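Local coordinates for protein 4-alpha-glucanotransferase (Streptococcus agalactiae, PDB 6M6T) that is an amylomaltase (disproportionating enzyme) of the 4-alpha-glucanotransferase family, with a TIM-barrel fold, and binds glycans, at residues Ala393-His396 / Asp397-Val400. Sequence-based numbering, arbitrary orientation.
Sequences AGTH and DNEV. With ASO (1,5-anhydro-D-glucitol), chain I; AC1 (4,6-dideoxy-4-{[(1S,4R,5S,6S)-4,5,6-trihydroxy-3-(hydroxymethyl)cyclohex-2-en-1-yl]amino}-alpha-D-glucopyranose), chain J.
Thr395 and Asn398 are joined across a type I beta turn, with the backbone N of Asn398 bonded to Thr395 O at 2.9 Å. The donor sits well above the carbonyl plane, 53° out of it. A second, weak hydrogen bond runs back across the turn from Thr395 N to Asn398 OD1 at 3.3 Å. It is long but nearly straight, with an N-H...O angle of 169°. Thr395 is thus held to the backbone N of Asn398 through its O, and more weakly to the side-chain OD1 through its N. The Thr395 methyl, CG2, rests against the same oxygen, Asn398 OD1, at 3.3 Å. Gly394 CA lies 4.1 Å from Asn398 CB.

The turn lies in the loop that follows strand 389-392 of the parallel barrel sheet and precedes helix 401-404. In a TIM barrel the loops at the C-terminal ends of the strands carry the active site, and here His396 and Asp397 at the turn's corners line the glycan pocket. Their ring and carboxylate planes are 55° apart. Asp397 OD1 lies over one face of the His396 ring, toward its NE2-CD2 side, and makes no hydrogen bond with it. In His396 a chi1 of 62° puts CG between the backbone N and the carbonyl carbon and turns the ring so that this face meets the oxygen. The other oxygen, Asp397 OD2, accepts a hydrogen bond from ASO O3 at 2.6 Å and a weak one from Asn461 ND2. The AC1 of chain J lies farther off, its O6B 3.7 Å from Asp397 OD1. The backbone of His396 is also bonded to Asn461, and Arg459 NH2 bonds to Asp397 O. Ile366 of the neighbouring strand 363-366 packs against both Thr395 and Asn398.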
ATOM      1  N   ALA A 393     -13.719   9.992  -1.736  1.00 50.55           N
ATOM      2  CA  ALA A 393     -13.603  11.424  -1.952  1.00 48.62           C
ATOM      3  C   ALA A 393     -12.312  11.716  -2.688  1.00 58.65           C
ATOM      4  O   ALA A 393     -12.301  12.369  -3.739  1.00 62.51           O
ATOM      5  CB  ALA A 393     -13.645  12.153  -0.612  1.00 54.20           C
ATOM      6  N   GLY A 394     -11.216  11.198  -2.155  1.00 51.48           N
ATOM      7  CA  GLY A 394      -9.974  11.117  -2.879  1.00 54.54           C
ATOM      8  C   GLY A 394      -9.294   9.870  -2.379  1.00 58.70           C
ATOM      9  O   GLY A 394      -9.761   9.224  -1.440  1.00 61.50           O
ATOM     10  N   THR A 395      -8.203   9.514  -3.034  1.00 56.19           N
ATOM     11  CA  THR A 395      -7.341   8.490  -2.492  1.00 54.56           C
ATOM     12  C   THR A 395      -6.003   9.114  -2.105  1.00 54.79           C
ATOM     13  O   THR A 395      -5.798  10.328  -2.210  1.00 53.48           O
ATOM     14  CB  THR A 395      -7.192   7.326  -3.470  1.00 57.33           C
ATOM     15  OG1 THR A 395      -6.658   6.193  -2.761  1.00 58.32           O
ATOM     16  CG2 THR A 395      -6.290   7.702  -4.657  1.00 58.53           C
ATOM     17  N   HIS A 396      -5.103   8.264  -1.615  1.00 49.44           N
ATOM     18  CA  HIS A 396      -3.844   8.723  -1.062  1.00 45.23           C
ATOM     19  C   HIS A 396      -2.979   9.441  -2.081  1.00 51.38           C
ATOM     20  O   HIS A 396      -2.004  10.090  -1.685  1.00 51.46           O
ATOM     21  CB  HIS A 396      -3.089   7.538  -0.478  1.00 46.32           C
ATOM     22  CG  HIS A 396      -2.735   6.488  -1.485  1.00 46.59           C
ATOM     23  ND1 HIS A 396      -3.553   5.417  -1.763  1.00 50.43           N
ATOM     24  CD2 HIS A 396      -1.644   6.341  -2.272  1.00 49.72           C
ATOM     25  CE1 HIS A 396      -2.985   4.656  -2.680  1.00 48.45           C
ATOM     26  NE2 HIS A 396      -1.824   5.192  -3.003  1.00 53.49           N
ATOM     27  N   ASP A 397      -3.303   9.347  -3.374  1.00 55.63           N
ATOM     28  CA  ASP A 397      -2.561  10.051  -4.414  1.00 51.79           C
ATOM     29  C   ASP A 397      -3.214  11.359  -4.836  1.00 49.30           C
ATOM     30  O   ASP A 397      -2.596  12.135  -5.570  1.00 47.70           O
ATOM     31  CB  ASP A 397      -2.381   9.145  -5.630  1.00 50.57           C
ATOM     32  CG  ASP A 397      -1.937   7.749  -5.242  1.00 59.29           C
ATOM     33  OD1 ASP A 397      -2.835   6.932  -4.937  1.00 65.26           O
ATOM     34  OD2 ASP A 397      -0.709   7.467  -5.246  1.00 55.46           O
ATOM     35  N   ASN A 398      -4.424  11.629  -4.373  1.00 51.70           N
ATOM     36  CA  ASN A 398      -5.137  12.859  -4.661  1.00 50.86           C
ATOM     37  C   ASN A 398      -4.940  13.840  -3.525  1.00 45.01           C
ATOM     38  O   ASN A 398      -4.510  13.484  -2.432  1.00 45.57           O
ATOM     39  CB  ASN A 398      -6.632  12.581  -4.842  1.00 59.76           C
ATOM     40  CG  ASN A 398      -6.928  11.778  -6.082  1.00 56.06           C
ATOM     41  OD1 ASN A 398      -7.241  10.584  -6.014  1.00 56.72           O
ATOM     42  ND2 ASN A 398      -6.840  12.432  -7.227  1.00 49.24           N
ATOM     43  N   GLU A 399      -5.310  15.082  -3.784  1.00 44.85           N
ATOM     44  CA  GLU A 399      -5.274  16.084  -2.739  1.00 52.54           C
ATOM     45  C   GLU A 399      -6.253  15.724  -1.625  1.00 55.04           C
ATOM     46  O   GLU A 399      -7.187  14.951  -1.819  1.00 59.38           O
ATOM     47  CB  GLU A 399      -5.615  17.444  -3.329  1.00 51.47           C
ATOM     48  CG  GLU A 399      -4.881  17.708  -4.618  1.00 48.80           C
ATOM     49  CD  GLU A 399      -5.531  18.783  -5.452  1.00 56.67           C
ATOM     50  OE1 GLU A 399      -6.400  18.434  -6.299  1.00 60.11           O
ATOM     51  OE2 GLU A 399      -5.176  19.971  -5.248  1.00 50.55           O
ATOM     52  N   VAL A 400      -6.020  16.262  -0.431  1.00 48.47           N
ATOM     53  CA  VAL A 400      -7.078  16.233   0.562  1.00 51.92           C
ATOM     54  C   VAL A 400      -8.180  17.168   0.089  1.00 58.33           C
ATOM     55  O   VAL A 400      -7.919  18.135  -0.639  1.00 58.28           O
ATOM     56  CB  VAL A 400      -6.565  16.633   1.956  1.00 54.12           C
ATOM     57  CG1 VAL A 400      -5.350  15.797   2.336  1.00 53.41           C
ATOM     58  CG2 VAL A 400      -6.267  18.121   1.990  1.00 53.23           C
TER
HETATM   59  C1  ASO I   1      -0.007   2.443  -8.034  1.00 63.03           C
HETATM   60  C2  ASO I   1      -0.018   3.611  -7.025  1.00 64.61           C
HETATM   61  C3  ASO I   1       0.910   4.735  -7.514  1.00 67.52           C
HETATM   62  C4  ASO I   1       2.325   4.151  -7.674  1.00 57.48           C
HETATM   63  C5  ASO I   1       2.289   2.986  -8.626  1.00 58.46           C
HETATM   64  C6  ASO I   1       3.640   2.274  -8.573  1.00 63.24           C
HETATM   65  O2  ASO I   1      -1.348   4.103  -6.822  1.00 64.55           O
HETATM   66  O3  ASO I   1       0.905   5.845  -6.551  1.00 68.77           O
HETATM   67  O4  ASO I   1       3.269   5.145  -8.142  1.00 55.82           O
HETATM   68  O5  ASO I   1       1.358   1.998  -8.178  1.00 66.26           O
HETATM   69  O6  ASO I   1       3.445   0.856  -8.723  1.00 66.98           O
HETATM   70  C1  AC1 J   2      -5.550  11.278 -14.197  1.00 81.65           C
HETATM   71  O2  AC1 J   2      -3.776  11.557 -15.830  1.00 78.38           O
HETATM   72  C2  AC1 J   2      -4.051  11.157 -14.476  1.00 78.11           C
HETATM   73  C4A AC1 J   2      -2.428   5.028 -10.893  1.00 67.27           C
HETATM   74  C3  AC1 J   2      -3.650   9.718 -14.346  1.00 68.79           C
HETATM   75  O3  AC1 J   2      -2.255   9.656 -14.616  1.00 73.77           O
HETATM   76  C4  AC1 J   2      -3.942   9.220 -12.929  1.00 73.11           C
HETATM   77  N4A AC1 J   2      -3.679   7.786 -12.794  1.00 70.29           N
HETATM   78  C5  AC1 J   2      -5.402   9.420 -12.579  1.00 72.54           C
HETATM   79  O5  AC1 J   2      -5.824  10.800 -12.818  1.00 74.56           O
HETATM   80  C6  AC1 J   2      -5.596   8.994 -11.108  1.00 60.50           C
HETATM   81  C1B AC1 J   2      -2.281   7.419 -12.528  1.00 68.08           C
HETATM   82  C2B AC1 J   2      -2.118   6.028 -13.056  1.00 65.36           C
HETATM   83  O2B AC1 J   2      -2.593   6.038 -14.402  1.00 75.18           O
HETATM   84  C3B AC1 J   2      -3.000   5.106 -12.255  1.00 61.28           C
HETATM   85  O3B AC1 J   2      -2.950   3.789 -12.784  1.00 61.21           O
HETATM   86  O4  AC1 J   2      -3.302   4.227 -10.069  1.00 65.60           O
HETATM   87  C5B AC1 J   2      -2.212   6.311 -10.361  1.00 68.53           C
HETATM   88  C7B AC1 J   2      -2.079   7.451 -11.154  1.00 70.44           C
HETATM   89  C6B AC1 J   2      -2.043   6.432  -8.861  1.00 65.92           C
HETATM   90  O6B AC1 J   2      -2.819   5.383  -8.278  1.00 68.61           O